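Local coordinates for protein cGAS/DncV-like nucleotidyltransferase in E. coli homolog (PDB 6E0O) that synthesises cyclic dinucleotide second messengers from nucleoside triphosphates with magnesium as cofactor, as the signalling enzyme of an antiphage CBASS system, at residues 9-14 with 197-202; 36-41 with 99-104; 147-152 with 256-261; 242-247 with 287-292. All coordinates share one frame; numbering follows the deposited sequence.

Interactions 1 and 4 form one continuous body of packing, their centres 15 Å apart: Arg202 NH1 is 3.0 Å from Tyr288 OH, a probable hydrogen bond, and Trp11 and Val199 lie against Leu289, with Trp11 CZ3 4.0 Å from Leu289 CD2. Interaction 3 also reaches interaction 4, through Tyr257 OH, 3.5 Å from Ile247 CA. Interaction 2 stands apart, its centre about 37 Å from that of interaction 1 and across the centre of the chain. From the bound nucleic acid the nearest atoms are about 8 Å away for interaction 3, 9 Å for interaction 2 and 20 Å for interaction 4. Interaction 1 includes Lys197, which is hydrogen-bonded to a modified group of the bound ligand and probably binds GTP.

Interaction 1. Residues 9-14 with 197-202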
loop_
_atom_site.group_PDB
_atom_site.type_symbol
_atom_site.label_atom_id
_atom_site.label_comp_id
_atom_site.label_asym_id
_atom_site.label_seq_id
_atom_site.Cartn_x
_atom_site.Cartn_y
_atom_site.Cartn_z
ATOM N N ILE A 9 7.874 -16.899 10.979
ATOM C CA ILE A 9 8.933 -16.559 10.034
ATOM C C ILE A 9 8.461 -16.802 8.605
ATOM O O ILE A 9 8.668 -15.971 7.714
ATOM C CB ILE A 9 10.221 -17.337 10.358
ATOM C CG1 ILE A 9 10.780 -16.871 11.709
ATOM C CG2 ILE A 9 11.242 -17.156 9.242
ATOM C CD1 ILE A 9 11.903 -17.738 12.245
ATOM N N ASN A 10 7.819 -17.946 8.362
ATOM C CA ASN A 10 7.351 -18.239 7.011
ATOM C C ASN A 10 6.357 -17.190 6.534
ATOM O O ASN A 10 6.435 -16.720 5.392
ATOM C CB ASN A 10 6.721 -19.630 6.957
ATOM C CG ASN A 10 7.724 -20.738 7.209
ATOM O OD1 ASN A 10 8.932 -20.518 7.159
ATOM N ND2 ASN A 10 7.223 -21.940 7.471
ATOM N N TRP A 11 5.422 -16.801 7.400
ATOM C CA TRP A 11 4.436 -15.801 7.024
ATOM C C TRP A 11 5.041 -14.420 6.831
ATOM O O TRP A 11 4.403 -13.554 6.223
ATOM C CB TRP A 11 3.395 -15.660 8.123
ATOM C CG TRP A 11 2.361 -16.715 8.159
ATOM C CD1 TRP A 11 2.086 -17.652 7.204
ATOM C CD2 TRP A 11 1.442 -16.936 9.219
ATOM N NE1 TRP A 11 1.035 -18.441 7.610
ATOM C CE2 TRP A 11 0.623 -18.018 8.847
ATOM C CE3 TRP A 11 1.215 -16.307 10.443
ATOM C CZ2 TRP A 11 -0.388 -18.498 9.670
ATOM C CZ3 TRP A 11 0.214 -16.782 11.252
ATOM C CH2 TRP A 11 -0.581 -17.862 10.864
ATOM N N SER A 12 6.223 -14.180 7.378
ATOM C CA SER A 12 6.839 -12.871 7.298
ATOM C C SER A 12 7.552 -12.633 5.978
ATOM O O SER A 12 8.028 -11.520 5.753
ATOM C CB SER A 12 7.835 -12.693 8.442
ATOM O OG SER A 12 9.025 -13.405 8.170
ATOM N N ARG A 13 7.652 -13.644 5.118
ATOM C CA ARG A 13 8.413 -13.511 3.884
ATOM C C ARG A 13 7.568 -12.892 2.772
ATOM O O ARG A 13 6.370 -13.159 2.675
ATOM C CB ARG A 13 8.905 -14.887 3.435
ATOM C CG ARG A 13 9.852 -15.557 4.427
ATOM C CD ARG A 13 11.177 -14.811 4.441
ATOM N NE ARG A 13 12.176 -15.356 5.359
ATOM C CZ ARG A 13 12.452 -14.853 6.560
ATOM N NH1 ARG A 13 11.785 -13.796 7.028
ATOM N NH2 ARG A 13 13.399 -15.413 7.300
ATOM N N PRO A 14 8.180 -12.091 1.895
ATOM C CA PRO A 14 7.453 -11.624 0.708
ATOM C C PRO A 14 7.106 -12.813 -0.170
ATOM O O PRO A 14 7.892 -13.751 -0.316
ATOM C CB PRO A 14 8.449 -10.699 -0.003
ATOM C CG PRO A 14 9.580 -10.512 0.908
ATOM C CD PRO A 14 9.581 -11.640 1.910
ATOM N N LYS A 197 -0.760 -8.857 7.574
ATOM C CA LYS A 197 -1.519 -8.984 6.330
ATOM C C LYS A 197 -1.974 -10.424 6.108
ATOM O O LYS A 197 -3.100 -10.666 5.658
ATOM C CB LYS A 197 -0.696 -8.468 5.145
ATOM C CG LYS A 197 -0.529 -6.945 5.135
ATOM C CD LYS A 197 0.305 -6.450 3.961
ATOM C CE LYS A 197 -0.382 -6.655 2.630
ATOM N NZ LYS A 197 0.337 -5.933 1.538
ATOM N N VAL A 198 -1.112 -11.397 6.405
ATOM C CA VAL A 198 -1.519 -12.798 6.310
ATOM C C VAL A 198 -2.698 -13.070 7.235
ATOM O O VAL A 198 -3.687 -13.698 6.843
ATOM C CB VAL A 198 -0.336 -13.721 6.632
ATOM C CG1 VAL A 198 -0.820 -15.153 6.878
ATOM C CG2 VAL A 198 0.690 -13.685 5.521
ATOM N N VAL A 199 -2.608 -12.608 8.483
ATOM C CA VAL A 199 -3.701 -12.827 9.425
ATOM C C VAL A 199 -4.972 -12.135 8.939
ATOM O O VAL A 199 -6.074 -12.687 9.045
ATOM C CB VAL A 199 -3.287 -12.389 10.842
ATOM C CG1 VAL A 199 -4.461 -12.498 11.790
ATOM C CG2 VAL A 199 -2.114 -13.231 11.336
ATOM N N ASN A 200 -4.838 -10.917 8.414
ATOM C CA ASN A 200 -5.988 -10.213 7.848
ATOM C C ASN A 200 -6.682 -11.058 6.780
ATOM O O ASN A 200 -7.906 -11.243 6.815
ATOM C CB ASN A 200 -5.526 -8.869 7.278
ATOM C CG ASN A 200 -6.666 -7.983 6.840
ATOM O OD1 ASN A 200 -7.734 -7.969 7.443
ATOM N ND2 ASN A 200 -6.437 -7.230 5.780
ATOM N N TYR A 201 -5.928 -11.580 5.807
ATOM C CA TYR A 201 -6.546 -12.376 4.751
ATOM C C TYR A 201 -7.211 -13.628 5.315
ATOM O O TYR A 201 -8.286 -14.039 4.856
ATOM C CB TYR A 201 -5.505 -12.758 3.702
ATOM C CG TYR A 201 -5.046 -11.600 2.842
ATOM C CD1 TYR A 201 -5.958 -10.707 2.283
ATOM C CD2 TYR A 201 -3.699 -11.396 2.591
ATOM C CE1 TYR A 201 -5.536 -9.648 1.503
ATOM C CE2 TYR A 201 -3.267 -10.344 1.811
ATOM C CZ TYR A 201 -4.186 -9.471 1.271
ATOM O OH TYR A 201 -3.748 -8.421 0.496
ATOM N N ARG A 202 -6.578 -14.259 6.311
ATOM C CA ARG A 202 -7.170 -15.447 6.925
ATOM C C ARG A 202 -8.471 -15.112 7.638
ATOM O O ARG A 202 -9.460 -15.847 7.516
ATOM C CB ARG A 202 -6.179 -16.093 7.889
ATOM C CG ARG A 202 -5.057 -16.812 7.179
ATOM C CD ARG A 202 -3.911 -17.157 8.118
ATOM N NE ARG A 202 -3.006 -18.107 7.488
ATOM C CZ ARG A 202 -2.913 -19.397 7.804
ATOM N NH1 ARG A 202 -3.646 -19.919 8.779
ATOM N NH2 ARG A 202 -2.057 -20.163 7.154
HETATM O O HOH W 1 0.290 -20.475 5.419
#
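Val198 sets one methyl squarely on the indole of Trp11. Its CG1 is 3.6 Å from the centroid of the five-membered ring and 4° off the ring normal, a CH-pi contact over the face. The chi1 of 166° puts CG1 opposite the backbone N and raises it to the ring, while CG2 goes to the backbone instead, 3.8 Å from Trp11 O. The other end of the indole meets Arg202 in a different way. Trp11 CZ2 sits over the middle of the guanidinium, 3.3 Å from Arg202 CZ, but the two planes are 52° apart: a corner of the ring presses on the flat of the guanidinium, and the groups do not stack in parallel. Straight from CG to NE, the arginine crosses the indole at about a right angle. One water lies in the plane of both groups, accepts from Trp11 NE1 at 3.1 Å and from Arg202 NH2 at 2.9 Å, and so bridges the two N-H edges. The N-terminal helix 5-11 is thus laid against helix 188-205 of the helical half of this CD-NTase, one turn of which presents Val198 and Arg202 to the same ring. Val199 CG2 adds an oblique contact 4.2 Å from Trp11 CZ3, and Tyr288 OH holds Arg202 NH1. Within residues 9-14, Ile9 O takes both Ser12 N and Ser12 OG, the hydroxyl at 2.6 Å. Ser12 O in turn is bonded by Arg194 NH1. Lys197 NZ bonds Thr54 O, Ser216 OG and a modified group of the bound ligand.

Interaction 2. Residues 36-41 with 99-104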
loop_
_atom_site.group_PDB
_atom_site.type_symbol
_atom_site.label_atom_id
_atom_site.label_comp_id
_atom_site.label_asym_id
_atom_site.label_seq_id
_atom_site.Cartn_x
_atom_site.Cartn_y
_atom_site.Cartn_z
ATOM N N ALA A 36 2.948 4.875 -25.757
ATOM C CA ALA A 36 2.493 5.083 -27.129
ATOM C C ALA A 36 1.579 6.296 -27.237
ATOM O O ALA A 36 1.567 6.975 -28.268
ATOM C CB ALA A 36 1.782 3.833 -27.648
ATOM N N LYS A 37 0.816 6.592 -26.191
ATOM C CA LYS A 37 -0.051 7.764 -26.198
ATOM C C LYS A 37 0.582 8.987 -25.550
ATOM O O LYS A 37 0.440 10.098 -26.072
ATOM C CB LYS A 37 -1.385 7.459 -25.508
ATOM C CG LYS A 37 -2.339 8.650 -25.542
ATOM C CD LYS A 37 -3.768 8.311 -25.110
ATOM C CE LYS A 37 -4.486 7.373 -26.073
ATOM N NZ LYS A 37 -4.732 7.949 -27.429
ATOM N N PHE A 38 1.285 8.808 -24.435
ATOM C CA PHE A 38 1.697 9.930 -23.606
ATOM C C PHE A 38 3.168 10.297 -23.738
ATOM O O PHE A 38 3.557 11.381 -23.279
ATOM C CB PHE A 38 1.386 9.629 -22.139
ATOM C CG PHE A 38 -0.081 9.512 -21.852
ATOM C CD1 PHE A 38 -0.874 10.639 -21.777
ATOM C CD2 PHE A 38 -0.667 8.278 -21.665
ATOM C CE1 PHE A 38 -2.223 10.532 -21.510
ATOM C CE2 PHE A 38 -2.016 8.167 -21.401
ATOM C CZ PHE A 38 -2.791 9.290 -21.323
ATOM N N GLY A 39 3.985 9.434 -24.328
ATOM C CA GLY A 39 5.390 9.757 -24.479
ATOM C C GLY A 39 6.024 10.077 -23.141
ATOM O O GLY A 39 5.788 9.403 -22.128
ATOM N N ASN A 40 6.851 11.117 -23.129
ATOM C CA ASN A 40 7.557 11.516 -21.922
ATOM C C ASN A 40 6.769 12.478 -21.053
ATOM O O ASN A 40 7.299 12.972 -20.051
ATOM C CB ASN A 40 8.906 12.128 -22.253
ATOM C CG ASN A 40 9.990 11.073 -22.472
ATOM O OD1 ASN A 40 9.899 9.965 -21.964
ATOM N ND2 ASN A 40 11.032 11.431 -23.227
ATOM N N ARG A 41 5.502 12.709 -21.377
ATOM C CA ARG A 41 4.667 13.601 -20.589
ATOM C C ARG A 41 4.201 12.988 -19.280
ATOM O O ARG A 41 3.534 13.679 -18.497
ATOM C CB ARG A 41 3.464 14.042 -21.420
ATOM C CG ARG A 41 3.860 14.848 -22.648
ATOM C CD ARG A 41 2.631 15.275 -23.415
ATOM N NE ARG A 41 2.026 14.161 -24.130
ATOM C CZ ARG A 41 0.723 14.035 -24.359
ATOM N NH1 ARG A 41 -0.131 14.944 -23.905
ATOM N NH2 ARG A 41 0.271 12.988 -25.035
ATOM N N ASP A 99 -10.771 14.040 -15.870
ATOM C CA ASP A 99 -11.664 13.139 -16.589
ATOM C C ASP A 99 -11.075 12.763 -17.939
ATOM O O ASP A 99 -11.102 11.591 -18.335
ATOM C CB ASP A 99 -13.030 13.787 -16.803
ATOM C CG ASP A 99 -13.807 13.949 -15.528
ATOM O OD1 ASP A 99 -13.513 13.231 -14.553
ATOM O OD2 ASP A 99 -14.730 14.791 -15.506
ATOM N N GLU A 100 -10.531 13.751 -18.658
ATOM C CA GLU A 100 -9.901 13.487 -19.946
ATOM C C GLU A 100 -8.673 12.606 -19.775
ATOM O O GLU A 100 -8.440 11.694 -20.574
ATOM C CB GLU A 100 -9.486 14.802 -20.602
ATOM C CG GLU A 100 -10.583 15.759 -20.953
ATOM C CD GLU A 100 -10.005 17.099 -21.390
ATOM O OE1 GLU A 100 -9.950 18.031 -20.556
ATOM O OE2 GLU A 100 -9.563 17.202 -22.552
ATOM N N LEU A 101 -7.855 12.884 -18.752
ATOM C CA LEU A 101 -6.675 12.056 -18.511
ATOM C C LEU A 101 -7.065 10.597 -18.310
ATOM O O LEU A 101 -6.474 9.699 -18.916
ATOM C CB LEU A 101 -5.891 12.565 -17.303
ATOM C CG LEU A 101 -4.680 11.709 -16.926
ATOM C CD1 LEU A 101 -3.623 11.709 -18.020
ATOM C CD2 LEU A 101 -4.081 12.197 -15.612
ATOM N N LYS A 102 -8.056 10.339 -17.455
ATOM C CA LYS A 102 -8.407 8.956 -17.160
ATOM C C LYS A 102 -9.013 8.279 -18.380
ATOM O O LYS A 102 -8.733 7.107 -18.651
ATOM C CB LYS A 102 -9.329 8.888 -15.943
ATOM C CG LYS A 102 -9.618 7.473 -15.494
ATOM C CD LYS A 102 -10.267 7.431 -14.131
ATOM C CE LYS A 102 -10.545 6.016 -13.682
ATOM N NZ LYS A 102 -11.266 6.011 -12.387
ATOM N N ALA A 103 -9.845 9.002 -19.133
ATOM C CA ALA A 103 -10.415 8.434 -20.353
ATOM C C ALA A 103 -9.330 8.123 -21.377
ATOM O O ALA A 103 -9.366 7.080 -22.038
ATOM C CB ALA A 103 -11.442 9.393 -20.952
ATOM N N ASP A 104 -8.355 9.018 -21.524
ATOM C CA ASP A 104 -7.272 8.785 -22.471
ATOM C C ASP A 104 -6.403 7.616 -22.028
ATOM O O ASP A 104 -5.914 6.843 -22.861
ATOM C CB ASP A 104 -6.429 10.053 -22.605
ATOM C CG ASP A 104 -7.142 11.161 -23.359
ATOM O OD1 ASP A 104 -8.232 10.919 -23.931
ATOM O OD2 ASP A 104 -6.602 12.287 -23.374
#
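Phe38 meets helix 98-113 with the far end of its ring, and with Leu101 it makes the buried part of the contact. CE1 lies 3.9 Å from the Leu101 methyl CD1, and CZ is equally far from Asp104 CB, so neighbouring ring atoms touch residues three apart on the same helix. Both partners approach the ring obliquely. Leu101 points its CB off to one side, and with CG opposite the backbone N (chi1 177°) its CD1 branch comes back to the phenyl. One face of the ring is covered from within its own segment by Lys37 CG, 4.1 Å above the plane and over the centre.

Lys37 and Asp104 are partly exposed and make the solvent side. The aliphatic Lys37 CD passes 3.4 Å from Asp104 O, an approach of a methylene to a carbonyl, after which bends at chi3 and chi4 carry the amine elsewhere. The charged ends do not meet: Lys37 NZ is 5.8 Å from Asp104 OD1 and makes a long, weak ion pair with Glu107, whereas Asp104 OD2 is bonded to Tyr96 OH. At the helix end Gly39 takes positive phi (56°). Arg41 then turns back, its backbone N bonded to Phe38 O at 3.0 Å, and its guanidinium adds weak bonds from NE to Phe38 O and from NH2 to Lys37 O.

Phe38 and Leu101 both rest on Met66 and Tyr68 of strand 62-68, and Leu101 extends to Pro139 and Phe141 of strand 135-147. The end of helix 21-38 and the start of helix 98-113 thereby meet on the central sheet of the nucleotidyltransferase core.

Interaction 3. Residues 147-152 with 256-261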
loop_
_atom_site.group_PDB
_atom_site.type_symbol
_atom_site.label_atom_id
_atom_site.label_comp_id
_atom_site.label_asym_id
_atom_site.label_seq_id
_atom_site.Cartn_x
_atom_site.Cartn_y
_atom_site.Cartn_z
ATOM N N SER A 147 2.422 20.413 4.894
ATOM C CA SER A 147 2.334 19.536 6.050
ATOM C C SER A 147 2.582 20.367 7.300
ATOM O O SER A 147 3.670 20.926 7.467
ATOM C CB SER A 147 3.400 18.448 5.958
ATOM O OG SER A 147 3.537 17.776 7.198
ATOM N N THR A 148 1.588 20.431 8.186
ATOM C CA THR A 148 1.823 21.076 9.474
ATOM C C THR A 148 2.695 20.210 10.373
ATOM O O THR A 148 3.454 20.738 11.195
ATOM C CB THR A 148 0.503 21.426 10.163
ATOM O OG1 THR A 148 -0.282 20.248 10.365
ATOM C CG2 THR A 148 -0.288 22.414 9.326
ATOM N N LEU A 149 2.623 18.884 10.220
ATOM C CA LEU A 149 3.446 18.007 11.047
ATOM C C LEU A 149 4.923 18.313 10.865
ATOM O O LEU A 149 5.683 18.358 11.840
ATOM C CB LEU A 149 3.170 16.549 10.697
ATOM C CG LEU A 149 2.139 15.807 11.544
ATOM C CD1 LEU A 149 0.784 16.488 11.486
ATOM C CD2 LEU A 149 2.038 14.352 11.097
ATOM N N GLN A 150 5.351 18.522 9.624
ATOM C CA GLN A 150 6.742 18.825 9.321
ATOM C C GLN A 150 6.979 20.284 8.960
ATOM O O GLN A 150 8.126 20.666 8.719
ATOM C CB GLN A 150 7.248 17.915 8.197
ATOM C CG GLN A 150 7.367 16.460 8.613
ATOM C CD GLN A 150 8.095 15.618 7.590
ATOM O OE1 GLN A 150 8.931 16.119 6.834
ATOM N NE2 GLN A 150 7.777 14.328 7.555
ATOM N N SER A 151 5.935 21.106 8.927
ATOM C CA SER A 151 6.058 22.519 8.578
ATOM C C SER A 151 6.806 22.707 7.259
ATOM O O SER A 151 7.721 23.526 7.143
ATOM C CB SER A 151 6.717 23.317 9.707
ATOM O OG SER A 151 5.955 23.252 10.899
ATOM N N VAL A 152 6.407 21.934 6.249
ATOM C CA VAL A 152 7.006 22.052 4.925
ATOM C C VAL A 152 5.960 21.718 3.874
ATOM O O VAL A 152 5.014 20.966 4.125
ATOM C CB VAL A 152 8.238 21.130 4.740
ATOM C CG1 VAL A 152 9.317 21.453 5.754
ATOM C CG2 VAL A 152 7.824 19.664 4.816
ATOM N N ASP A 256 -1.962 9.538 18.856
ATOM C CA ASP A 256 -1.829 10.307 17.618
ATOM C C ASP A 256 -0.776 9.652 16.732
ATOM O O ASP A 256 0.408 9.976 16.793
ATOM C CB ASP A 256 -1.460 11.755 17.924
ATOM C CG ASP A 256 -2.571 12.505 18.614
ATOM O OD1 ASP A 256 -3.744 12.261 18.278
ATOM O OD2 ASP A 256 -2.264 13.335 19.493
ATOM N N TYR A 257 -1.214 8.703 15.916
ATOM C CA TYR A 257 -0.348 8.020 14.971
ATOM C C TYR A 257 -0.188 8.851 13.704
ATOM O O TYR A 257 -1.117 9.522 13.254
ATOM C CB TYR A 257 -0.984 6.676 14.605
ATOM C CG TYR A 257 -0.704 5.525 15.549
ATOM C CD1 TYR A 257 -0.273 5.730 16.856
ATOM C CD2 TYR A 257 -0.856 4.217 15.111
ATOM C CE1 TYR A 257 0.009 4.653 17.689
ATOM C CE2 TYR A 257 -0.577 3.152 15.928
ATOM C CZ TYR A 257 -0.149 3.368 17.209
ATOM O OH TYR A 257 0.123 2.269 17.981
ATOM N N THR A 258 0.988 8.763 13.101
ATOM C CA THR A 258 1.201 9.357 11.789
ATOM C C THR A 258 1.021 8.305 10.696
ATOM O O THR A 258 1.110 7.099 10.934
ATOM C CB THR A 258 2.599 9.977 11.658
ATOM O OG1 THR A 258 3.582 8.941 11.575
ATOM C CG2 THR A 258 2.936 10.878 12.830
ATOM N N GLU A 259 0.783 8.773 9.473
ATOM C CA GLU A 259 0.994 7.925 8.312
ATOM C C GLU A 259 2.480 7.610 8.215
ATOM O O GLU A 259 3.311 8.276 8.830
ATOM C CB GLU A 259 0.473 8.617 7.051
ATOM C CG GLU A 259 -1.050 8.796 7.096
ATOM C CD GLU A 259 -1.671 9.355 5.836
ATOM O OE1 GLU A 259 -0.939 9.863 4.971
ATOM O OE2 GLU A 259 -2.911 9.287 5.706
ATOM N N VAL A 260 2.813 6.566 7.455
ATOM C CA VAL A 260 4.217 6.226 7.243
ATOM C C VAL A 260 4.969 7.418 6.677
ATOM O O VAL A 260 6.142 7.629 6.996
ATOM C CB VAL A 260 4.357 4.987 6.336
ATOM C CG1 VAL A 260 5.826 4.680 6.112
ATOM C CG2 VAL A 260 3.650 3.782 6.935
ATOM N N ASN A 261 4.306 8.224 5.839
ATOM C CA ASN A 261 4.950 9.386 5.234
ATOM C C ASN A 261 5.341 10.451 6.253
ATOM O O ASN A 261 6.099 11.357 5.903
ATOM C CB ASN A 261 4.066 9.982 4.132
ATOM C CG ASN A 261 2.705 10.425 4.631
ATOM O OD1 ASN A 261 2.584 11.071 5.665
ATOM N ND2 ASN A 261 1.671 10.076 3.887
#
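Gln150 brings its amide nitrogen NE2 to 3.8 Å from Asn261 O yet makes no bond there. NE2 gives its hydrogen bond to the next carbonyl along the chain, Arg262 O, so the side chain, extended beyond CG, slides past Asn261 to reach the following residue. The other touch is apolar and slight: Leu149 CD2 meets the Thr258 methyl CG2 at 4.0 Å, the two side chains at a slant. Both partners are loops. Residues 147-152 hold the four-residue loop of the hairpin between strands 135-147 and 152-160, closed by Ser147 and Val152 and containing a G1 beta bulge, with Ser151 at positive phi (52°). An ST motif braces this turn: Gln150 N donates to Ser147 OG at 3.1 Å, and the same serine oxygen is hydrogen-bonded to Leu263 O of the facing loop. Residues 256-261 belong to the loop between helices 236-252 and 275-289, and they are held by their own side chains. Thr258 OG1 donates to Glu259 O at 2.8 Å from above the carbonyl plane. Asn261 ND2 bonds the anti lone pair of Glu259 OE1, also at 2.8 Å, while Asn261 OD1 receives Leu263 N.

Interaction 4. Residues 242-247 with 287-292; sequences NVIVKI and NYLGYQ
Ile244 CD1 is the single atom on which Leu289 and Tyr291 converge, and the end of the chain runs past it. Asn287 begins the last turn of helix 275-289; its carbonyl oxygen accepts a weak bond from Gly290 N at 3.3 Å. Tyr288 turns elsewhere and packs on Val199 and Leu203 of helix 188-205. Leu289 follows and carries the closer touch: its CD1 is 3.5 Å from Ile244 CD1, methyl against methyl, a snug fit for two carbons. Ile244 reaches there because CG1 lies opposite its carbonyl carbon (chi1 -65°) and chi2 extends the chain onward. The same isoleucine rests on Trp286 and Met282, one and two turns back from Leu289, so helices 236-252 and 275-289 of the C-terminal helical region pack along a row of apolar side chains. Gly290 then leaves the helix with positive phi (82°), and the peptide turns to bring Tyr291 back beside helix 236-252. The phenol ring approaches Ile244 obliquely, with Tyr291 CE2 4.2 Å from Ile244 CD1. Its position is set by more than this methyl: Leu240 and Arg241 touch it, Trp286 meets it with planes about 25° apart, and Tyr291 OH is hydrogen-bonded to Thr237 O. Beyond Tyr291 the chain closes with the exposed Gln292 and its terminal carboxylate.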
loop_
_atom_site.group_PDB
_atom_site.type_symbol
_atom_site.label_atom_id
_atom_site.label_comp_id
_atom_site.label_asym_id
_atom_site.label_seq_id
_atom_site.Cartn_x
_atom_site.Cartn_y
_atom_site.Cartn_z
ATOM N N ASN A 242 4.625 -7.857 21.098
ATOM C CA ASN A 242 4.852 -6.454 21.429
ATOM C C ASN A 242 4.083 -5.529 20.491
ATOM O O ASN A 242 3.499 -4.533 20.932
ATOM C CB ASN A 242 6.335 -6.110 21.311
ATOM C CG ASN A 242 7.179 -6.685 22.410
ATOM O OD1 ASN A 242 6.675 -7.209 23.405
ATOM N ND2 ASN A 242 8.489 -6.571 22.247
ATOM N N VAL A 243 4.096 -5.831 19.188
ATOM C CA VAL A 243 3.428 -4.993 18.195
ATOM C C VAL A 243 1.932 -4.942 18.462
ATOM O O VAL A 243 1.323 -3.864 18.485
ATOM C CB VAL A 243 3.731 -5.523 16.781
ATOM C CG1 VAL A 243 2.772 -4.934 15.751
ATOM C CG2 VAL A 243 5.164 -5.194 16.387
ATOM N N ILE A 244 1.313 -6.111 18.642
ATOM C CA ILE A 244 -0.135 -6.155 18.837
ATOM C C ILE A 244 -0.516 -5.434 20.127
ATOM O O ILE A 244 -1.446 -4.617 20.153
ATOM C CB ILE A 244 -0.651 -7.605 18.802
ATOM C CG1 ILE A 244 -0.431 -8.209 17.410
ATOM C CG2 ILE A 244 -2.110 -7.651 19.213
ATOM C CD1 ILE A 244 -0.683 -9.706 17.313
ATOM N N VAL A 245 0.194 -5.731 21.223
ATOM C CA VAL A 245 -0.134 -5.104 22.501
ATOM C C VAL A 245 0.035 -3.592 22.413
ATOM O O VAL A 245 -0.802 -2.827 22.909
ATOM C CB VAL A 245 0.728 -5.697 23.631
ATOM C CG1 VAL A 245 0.554 -4.887 24.919
ATOM C CG2 VAL A 245 0.374 -7.153 23.867
ATOM N N LYS A 246 1.117 -3.129 21.780
ATOM C CA LYS A 246 1.358 -1.691 21.708
ATOM C C LYS A 246 0.258 -0.980 20.926
ATOM O O LYS A 246 -0.260 0.051 21.367
ATOM C CB LYS A 246 2.728 -1.418 21.091
ATOM C CG LYS A 246 3.064 0.061 20.928
ATOM C CD LYS A 246 2.989 0.841 22.222
ATOM C CE LYS A 246 3.554 2.250 22.061
ATOM N NZ LYS A 246 3.071 3.169 23.143
ATOM N N ILE A 247 -0.112 -1.507 19.755
ATOM C CA ILE A 247 -1.161 -0.861 18.967
ATOM C C ILE A 247 -2.480 -0.881 19.732
ATOM O O ILE A 247 -3.186 0.125 19.818
ATOM C CB ILE A 247 -1.290 -1.524 17.584
ATOM C CG1 ILE A 247 -0.011 -1.328 16.777
ATOM C CG2 ILE A 247 -2.485 -0.957 16.823
ATOM C CD1 ILE A 247 0.111 -2.247 15.576
ATOM N N ASN A 287 -6.578 -12.946 19.270
ATOM C CA ASN A 287 -7.353 -14.157 19.507
ATOM C C ASN A 287 -6.999 -15.249 18.503
ATOM O O ASN A 287 -6.874 -16.423 18.872
ATOM C CB ASN A 287 -8.847 -13.836 19.428
ATOM C CG ASN A 287 -9.323 -12.953 20.561
ATOM O OD1 ASN A 287 -8.630 -12.773 21.557
ATOM N ND2 ASN A 287 -10.531 -12.416 20.422
ATOM N N TYR A 288 -6.841 -14.881 17.231
ATOM C CA TYR A 288 -6.513 -15.857 16.200
ATOM C C TYR A 288 -5.153 -16.480 16.456
ATOM O O TYR A 288 -4.971 -17.690 16.286
ATOM C CB TYR A 288 -6.513 -15.168 14.840
ATOM C CG TYR A 288 -6.283 -16.113 13.688
ATOM C CD1 TYR A 288 -7.326 -16.856 13.168
ATOM C CD2 TYR A 288 -5.031 -16.255 13.111
ATOM C CE1 TYR A 288 -7.141 -17.717 12.110
ATOM C CE2 TYR A 288 -4.830 -17.114 12.048
ATOM C CZ TYR A 288 -5.897 -17.851 11.558
ATOM O OH TYR A 288 -5.718 -18.714 10.504
ATOM N N LEU A 289 -4.177 -15.660 16.843
ATOM C CA LEU A 289 -2.825 -16.139 17.079
ATOM C C LEU A 289 -2.698 -16.931 18.372
ATOM O O LEU A 289 -1.795 -17.766 18.479
ATOM C CB LEU A 289 -1.866 -14.948 17.071
ATOM C CG LEU A 289 -1.747 -14.276 15.696
ATOM C CD1 LEU A 289 -1.139 -12.878 15.802
ATOM C CD2 LEU A 289 -0.951 -15.144 14.730
ATOM N N GLY A 290 -3.587 -16.715 19.332
ATOM C CA GLY A 290 -3.563 -17.527 20.527
ATOM C C GLY A 290 -2.564 -17.085 21.554
ATOM O O GLY A 290 -2.120 -17.908 22.360
ATOM N N TYR A 291 -2.185 -15.810 21.535
ATOM C CA TYR A 291 -1.357 -15.257 22.591
ATOM C C TYR A 291 -2.080 -15.316 23.929
ATOM O O TYR A 291 -3.305 -15.200 24.011
ATOM C CB TYR A 291 -1.006 -13.804 22.276
ATOM C CG TYR A 291 0.140 -13.673 21.313
ATOM C CD1 TYR A 291 1.441 -13.945 21.719
ATOM C CD2 TYR A 291 -0.072 -13.296 19.998
ATOM C CE1 TYR A 291 2.493 -13.842 20.850
ATOM C CE2 TYR A 291 0.982 -13.168 19.128
ATOM C CZ TYR A 291 2.262 -13.432 19.565
ATOM O OH TYR A 291 3.300 -13.344 18.666
ATOM N N GLN A 292 -1.298 -15.486 24.984
ATOM C CA GLN A 292 -1.814 -15.585 26.340
ATOM C C GLN A 292 -1.154 -14.543 27.240
ATOM O O GLN A 292 -0.131 -13.951 26.895
ATOM C CB GLN A 292 -1.573 -17.001 26.881
ATOM C CG GLN A 292 -0.106 -17.389 27.094
ATOM C CD GLN A 292 0.668 -17.672 25.806
ATOM O OE1 GLN A 292 0.154 -17.508 24.698
ATOM N NE2 GLN A 292 1.925 -18.094 25.957
ATOM O OXT GLN A 292 -1.625 -14.263 28.344
#